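Local structure of MutT/nudix family protein (Shewanella oneidensis, 3GZ5) at residues B[172-177]-B[204-209]; B[30-35]-B[168-173]. The protein probably acts as an ADP-ribose-dependent transcriptional regulator of NAD metabolism, joining a Nudix domain to a DNA-binding winged helix domain. All blocks are in the same frame, centred on the assembly; numbering follows the deposited sequence.

Contact 1 (B[172-177]-B[204-209]); sequences EPFTLP and DLLIDT
Apolar contact between side chains carries most of the meeting of Phe174 and Leu176 with Leu206, in the winged helix-turn-helix domain of this regulator. Leu206 spreads its two methyls over two partners. CD2 comes up against the rim of the Phe174 ring, near the ring plane, with CZ 3.6 Å and CE2 4.0 Å away, and the two side chains cross at about a right angle. CD1 turns to the first turn of helix 176-187 and meets Leu176 CD1 at 3.8 Å. With CG of Leu206 anti to its own carbonyl carbon (chi1 -64°), the fork is directed at both partners. A looser touch lies at the other end, where CB of Pro173, whose preceding peptide bond to Glu172 is cis, is 4.2 Å from Thr209 OG1.

Polar groups belong to the frame around this cluster. No hydrogen bond joins the two segments. Instead strand 220-225 runs between them in a three-stranded antiparallel sheet: Phe174 pairs with Tyr223, while Ile207 and Thr209 pair with Cys224 and Leu222. In the plane of the Phe174 ring, at its edge, lies Glu172 OE1, while OE2 of the same carboxylate accepts a hydrogen bond from the backbone N of Leu225.

Val200 of helix 193-203 touches both Leu176 and Leu206, and Leu179 touches both Phe174 and Leu206. The contact is therefore a partly buried apolar cluster in which the segments meet through side chains, Phe174 from the short edge strand and Leu176 from the helix start, with backbone bonding left to strand 220-225.

Contact 2 (B[30-35]-B[168-173]); sequences FTYHDQ and FALSEP
Ala169 and Leu170 pack against Thr31 and Tyr32 at the end of strand 22-33, where the mixed sheet of the Nudix fold meets the loop between helix 145-162 and strand 174-175. The first shell centres on the carbonyl of Ala169. Its O accepts a weak hydrogen bond from Tyr32 N, 3.5 Å long and bent to 143° at the hydrogen, and lies 3.4 Å from Thr31 OG1. Beside this polar point the methyl of Ala169 points at the strand and rests 4.0 Å from Tyr32 CB. Leu170 continues the apolar strip: its CD2 touches Tyr32 CD2 at 3.8 Å, and the two side chains run alongside each other in the same direction.

In Tyr32 the backbone points CB at Ala169, and CG, standing anti to the backbone N (chi1 176°), swings the ring out beside Leu170 CD2. Helix 176-187 receives that ring, with His181, Val182 and Val185 all touching Tyr32, and Val182 also reaching Leu170.

A second shell fixes the strand. Thr31 OG1 hydrogen-bonds to Met113 O, just past strand 104-112, and the backbone of Thr31 pairs with Lys38 in the neighbouring strand 36-43. On the other segment, the Phe168 side chain packs on Leu112 and its ring meets that of Tyr86, with planes about 20° apart. Phe168 and Ala169 thus touch different strands of the Nudix sheet.

One water completes the junction: it donates to Tyr32 O at 2.8 Å and to Ala169 O at 2.6 Å, bridging the two carbonyls.

From the N terminus, the chain first passes through strand 22-33, whose end forms one half of contact 2. The other half arrives at 168-173, in the loop after helix 145-162, so contact 2 closes a long loop of 132 residues and ties the Nudix sheet to the segment preceding strand 174-175. Contact 1 closes a much shorter, mostly helical loop of 26 residues by returning at 204-209. The two loops follow in series, neither nesting nor crossing apart from the shared Glu172 and Pro173, with centres 13 Å apart. Contact 1 lies within the winged helix domain, bringing strand 174-175 and the start of helix 176-187 to strand 206-213.

Contact 1 (B[172-177]-B[204-209])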
loop_
_atom_site.group_PDB
_atom_site.type_symbol
_atom_site.label_atom_id
_atom_site.label_comp_id
_atom_site.label_asym_id
_atom_site.label_seq_id
_atom_site.Cartn_x
_atom_site.Cartn_y
_atom_site.Cartn_z
ATOM N N GLU B 172 19.673 -5.614 17.338
ATOM C CA GLU B 172 19.298 -6.916 17.841
ATOM C C GLU B 172 20.474 -7.437 18.676
ATOM O O GLU B 172 21.622 -7.262 18.269
ATOM C CB GLU B 172 19.008 -7.839 16.658
ATOM C CG GLU B 172 17.703 -8.610 16.760
ATOM C CD GLU B 172 16.523 -7.940 16.060
ATOM O OE1 GLU B 172 16.510 -6.690 15.874
ATOM O OE2 GLU B 172 15.583 -8.681 15.700
ATOM N N PRO B 173 20.208 -8.035 19.857
ATOM C CA PRO B 173 18.901 -8.200 20.510
ATOM C C PRO B 173 18.453 -6.917 21.221
ATOM O O PRO B 173 19.287 -6.058 21.538
ATOM C CB PRO B 173 19.169 -9.291 21.548
ATOM C CG PRO B 173 20.590 -9.060 21.951
ATOM C CD PRO B 173 21.298 -8.608 20.673
ATOM N N PHE B 174 17.153 -6.791 21.466
ATOM C CA PHE B 174 16.618 -5.635 22.192
ATOM C C PHE B 174 15.746 -6.075 23.369
ATOM O O PHE B 174 15.322 -7.226 23.444
ATOM C CB PHE B 174 15.794 -4.736 21.245
ATOM C CG PHE B 174 14.699 -5.471 20.518
ATOM C CD1 PHE B 174 14.858 -5.826 19.190
ATOM C CD2 PHE B 174 13.524 -5.839 21.175
ATOM C CE1 PHE B 174 13.860 -6.508 18.523
ATOM C CE2 PHE B 174 12.530 -6.530 20.522
ATOM C CZ PHE B 174 12.694 -6.858 19.190
ATOM N N THR B 175 15.456 -5.147 24.277
ATOM C CA THR B 175 14.559 -5.451 25.392
ATOM C C THR B 175 13.159 -5.039 25.032
ATOM O O THR B 175 12.932 -4.282 24.100
ATOM C CB THR B 175 14.973 -4.744 26.692
ATOM O OG1 THR B 175 14.919 -3.324 26.501
ATOM C CG2 THR B 175 16.388 -5.163 27.105
ATOM N N LEU B 176 12.208 -5.567 25.769
ATOM C CA LEU B 176 10.822 -5.279 25.511
ATOM C C LEU B 176 10.420 -3.839 25.863
ATOM O O LEU B 176 9.576 -3.273 25.190
ATOM C CB LEU B 176 9.970 -6.323 26.213
ATOM C CG LEU B 176 8.720 -6.618 25.407
ATOM C CD1 LEU B 176 8.600 -8.095 25.154
ATOM C CD2 LEU B 176 7.536 -6.075 26.183
ATOM N N PRO B 177 10.997 -3.250 26.938
ATOM C CA PRO B 177 10.907 -1.804 27.138
ATOM C C PRO B 177 11.435 -0.928 25.987
ATOM O O PRO B 177 10.859 0.124 25.733
ATOM C CB PRO B 177 11.750 -1.577 28.403
ATOM C CG PRO B 177 11.618 -2.854 29.148
ATOM C CD PRO B 177 11.657 -3.905 28.085
ATOM N N ASP B 204 3.751 -14.181 19.487
ATOM C CA ASP B 204 4.719 -15.243 19.421
ATOM C C ASP B 204 5.752 -14.952 18.316
ATOM O O ASP B 204 6.070 -15.817 17.481
ATOM C CB ASP B 204 3.962 -16.536 19.141
ATOM C CG ASP B 204 4.785 -17.737 19.392
ATOM O OD1 ASP B 204 5.475 -17.759 20.436
ATOM O OD2 ASP B 204 4.751 -18.641 18.531
ATOM N N LEU B 205 6.260 -13.721 18.338
ATOM C CA LEU B 205 7.089 -13.150 17.267
ATOM C C LEU B 205 8.511 -12.855 17.687
ATOM O O LEU B 205 9.373 -12.565 16.841
ATOM C CB LEU B 205 6.464 -11.846 16.758
ATOM C CG LEU B 205 5.205 -11.999 15.913
ATOM C CD1 LEU B 205 4.550 -10.630 15.724
ATOM C CD2 LEU B 205 5.548 -12.650 14.562
ATOM N N LEU B 206 8.750 -12.873 18.991
ATOM C CA LEU B 206 10.067 -12.582 19.507
ATOM C C LEU B 206 10.725 -13.881 19.966
ATOM O O LEU B 206 10.047 -14.782 20.499
ATOM C CB LEU B 206 9.983 -11.589 20.668
ATOM C CG LEU B 206 9.464 -10.178 20.375
ATOM C CD1 LEU B 206 9.544 -9.318 21.647
ATOM C CD2 LEU B 206 10.306 -9.563 19.275
ATOM N N ILE B 207 12.031 -13.986 19.744
ATOM C CA ILE B 207 12.804 -15.082 20.304
ATOM C C ILE B 207 13.455 -14.525 21.544
ATOM O O ILE B 207 14.175 -13.537 21.463
ATOM C CB ILE B 207 13.891 -15.617 19.318
ATOM C CG1 ILE B 207 13.224 -16.347 18.141
ATOM C CG2 ILE B 207 14.889 -16.543 20.054
ATOM C CD1 ILE B 207 13.876 -16.116 16.788
ATOM N N ASP B 208 13.170 -15.139 22.694
ATOM C CA ASP B 208 13.890 -14.843 23.932
ATOM C C ASP B 208 15.263 -15.469 23.794
ATOM O O ASP B 208 15.377 -16.669 23.558
ATOM C CB ASP B 208 13.149 -15.438 25.146
ATOM C CG ASP B 208 13.647 -14.905 26.482
ATOM O OD1 ASP B 208 14.758 -14.314 26.582
ATOM O OD2 ASP B 208 12.891 -15.087 27.461
ATOM N N THR B 209 16.291 -14.645 23.915
ATOM C CA THR B 209 17.661 -15.089 23.822
ATOM C C THR B 209 18.074 -15.851 25.100
ATOM O O THR B 209 18.983 -16.693 25.074
ATOM C CB THR B 209 18.610 -13.890 23.526
ATOM O OG1 THR B 209 18.336 -13.358 22.205
ATOM C CG2 THR B 209 20.031 -14.329 23.544
#

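Contact 2 (B[30-35]-B[168-173])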
loop_
_atom_site.group_PDB
_atom_site.type_symbol
_atom_site.label_atom_id
_atom_site.label_comp_id
_atom_site.label_asym_id
_atom_site.label_seq_id
_atom_site.Cartn_x
_atom_site.Cartn_y
_atom_site.Cartn_z
ATOM N N PHE B 30 14.113 4.763 7.969
ATOM C CA PHE B 30 14.100 5.228 9.360
ATOM C C PHE B 30 14.945 4.336 10.226
ATOM O O PHE B 30 15.051 3.128 10.011
ATOM C CB PHE B 30 12.690 5.169 9.972
ATOM C CG PHE B 30 11.704 6.065 9.342
ATOM C CD1 PHE B 30 11.588 7.377 9.745
ATOM C CD2 PHE B 30 10.849 5.592 8.381
ATOM C CE1 PHE B 30 10.641 8.224 9.173
ATOM C CE2 PHE B 30 9.911 6.430 7.798
ATOM C CZ PHE B 30 9.811 7.753 8.204
ATOM N N THR B 31 15.518 4.947 11.248
ATOM C CA THR B 31 16.061 4.199 12.372
ATOM C C THR B 31 15.588 4.862 13.669
ATOM O O THR B 31 14.863 5.867 13.661
ATOM C CB THR B 31 17.596 4.093 12.295
ATOM O OG1 THR B 31 18.054 3.142 13.254
ATOM C CG2 THR B 31 18.273 5.445 12.556
ATOM N N TYR B 32 15.995 4.297 14.786
ATOM C CA TYR B 32 15.696 4.883 16.061
ATOM C C TYR B 32 16.991 5.044 16.850
ATOM O O TYR B 32 17.703 4.078 17.101
ATOM C CB TYR B 32 14.686 4.014 16.799
ATOM C CG TYR B 32 14.382 4.509 18.179
ATOM C CD1 TYR B 32 13.463 5.541 18.387
ATOM C CD2 TYR B 32 15.009 3.933 19.282
ATOM C CE1 TYR B 32 13.186 5.983 19.660
ATOM C CE2 TYR B 32 14.746 4.367 20.551
ATOM C CZ TYR B 32 13.841 5.387 20.740
ATOM O OH TYR B 32 13.605 5.795 22.019
ATOM N N HIS B 33 17.305 6.277 17.217
ATOM C CA HIS B 33 18.520 6.533 17.970
ATOM C C HIS B 33 18.392 7.790 18.821
ATOM O O HIS B 33 17.889 8.824 18.356
ATOM C CB HIS B 33 19.718 6.661 17.022
ATOM C CG HIS B 33 21.047 6.641 17.714
ATOM N ND1 HIS B 33 21.913 7.718 17.699
ATOM C CD2 HIS B 33 21.666 5.669 18.424
ATOM C CE1 HIS B 33 23.001 7.412 18.381
ATOM N NE2 HIS B 33 22.879 6.173 18.827
ATOM N N ASP B 34 18.804 7.665 20.084
ATOM C CA ASP B 34 19.194 8.802 20.902
ATOM C C ASP B 34 18.227 10.000 20.959
ATOM O O ASP B 34 18.605 11.070 20.507
ATOM C CB ASP B 34 20.563 9.296 20.388
ATOM C CG ASP B 34 21.339 10.124 21.419
ATOM O OD1 ASP B 34 22.419 9.648 21.868
ATOM O OD2 ASP B 34 20.887 11.252 21.761
ATOM N N GLN B 35 16.984 9.864 21.422
ATOM C CA GLN B 35 16.176 8.653 21.376
ATOM C C GLN B 35 14.928 9.094 20.613
ATOM O O GLN B 35 13.826 9.223 21.163
ATOM C CB GLN B 35 15.845 8.069 22.762
ATOM C CG GLN B 35 15.520 9.072 23.864
ATOM C CD GLN B 35 16.769 9.623 24.532
ATOM O OE1 GLN B 35 17.891 9.224 24.198
ATOM N NE2 GLN B 35 16.581 10.548 25.485
ATOM N N PHE B 168 12.260 -3.519 13.887
ATOM C CA PHE B 168 13.336 -3.476 12.879
ATOM C C PHE B 168 14.226 -2.229 12.931
ATOM O O PHE B 168 15.349 -2.267 12.443
ATOM C CB PHE B 168 12.774 -3.718 11.459
ATOM C CG PHE B 168 12.324 -5.125 11.234
ATOM C CD1 PHE B 168 13.250 -6.157 11.159
ATOM C CD2 PHE B 168 10.981 -5.429 11.108
ATOM C CE1 PHE B 168 12.843 -7.471 10.957
ATOM C CE2 PHE B 168 10.553 -6.753 10.896
ATOM C CZ PHE B 168 11.479 -7.765 10.829
ATOM N N ALA B 169 13.731 -1.147 13.542
ATOM C CA ALA B 169 14.527 0.070 13.790
ATOM C C ALA B 169 15.544 -0.057 14.940
ATOM O O ALA B 169 16.350 0.851 15.153
ATOM C CB ALA B 169 13.606 1.264 14.031
ATOM N N LEU B 170 15.512 -1.183 15.663
ATOM C CA LEU B 170 16.372 -1.395 16.852
ATOM C C LEU B 170 17.535 -2.326 16.583
ATOM O O LEU B 170 17.453 -3.171 15.704
ATOM C CB LEU B 170 15.545 -1.980 17.997
ATOM C CG LEU B 170 14.297 -1.187 18.323
ATOM C CD1 LEU B 170 13.387 -2.007 19.267
ATOM C CD2 LEU B 170 14.732 0.125 18.916
ATOM N N SER B 171 18.625 -2.198 17.329
ATOM C CA SER B 171 19.661 -3.213 17.174
ATOM C C SER B 171 19.212 -4.493 17.866
ATOM O O SER B 171 18.413 -4.466 18.815
ATOM C CB SER B 171 21.055 -2.738 17.595
ATOM O OG SER B 171 21.076 -2.321 18.939
ATOM N N GLU B 172 19.673 -5.614 17.338
ATOM C CA GLU B 172 19.298 -6.916 17.841
ATOM C C GLU B 172 20.474 -7.437 18.676
ATOM O O GLU B 172 21.622 -7.262 18.269
ATOM C CB GLU B 172 19.008 -7.839 16.658
ATOM C CG GLU B 172 17.703 -8.610 16.760
ATOM C CD GLU B 172 16.523 -7.940 16.060
ATOM O OE1 GLU B 172 16.510 -6.690 15.874
ATOM O OE2 GLU B 172 15.583 -8.681 15.700
ATOM N N PRO B 173 20.208 -8.035 19.857
ATOM C CA PRO B 173 18.901 -8.200 20.510
ATOM C C PRO B 173 18.453 -6.917 21.221
ATOM O O PRO B 173 19.287 -6.058 21.538
ATOM C CB PRO B 173 19.169 -9.291 21.548
ATOM C CG PRO B 173 20.590 -9.060 21.951
ATOM C CD PRO B 173 21.298 -8.608 20.673
HETATM O O HOH W 1 18.723 1.652 16.013
#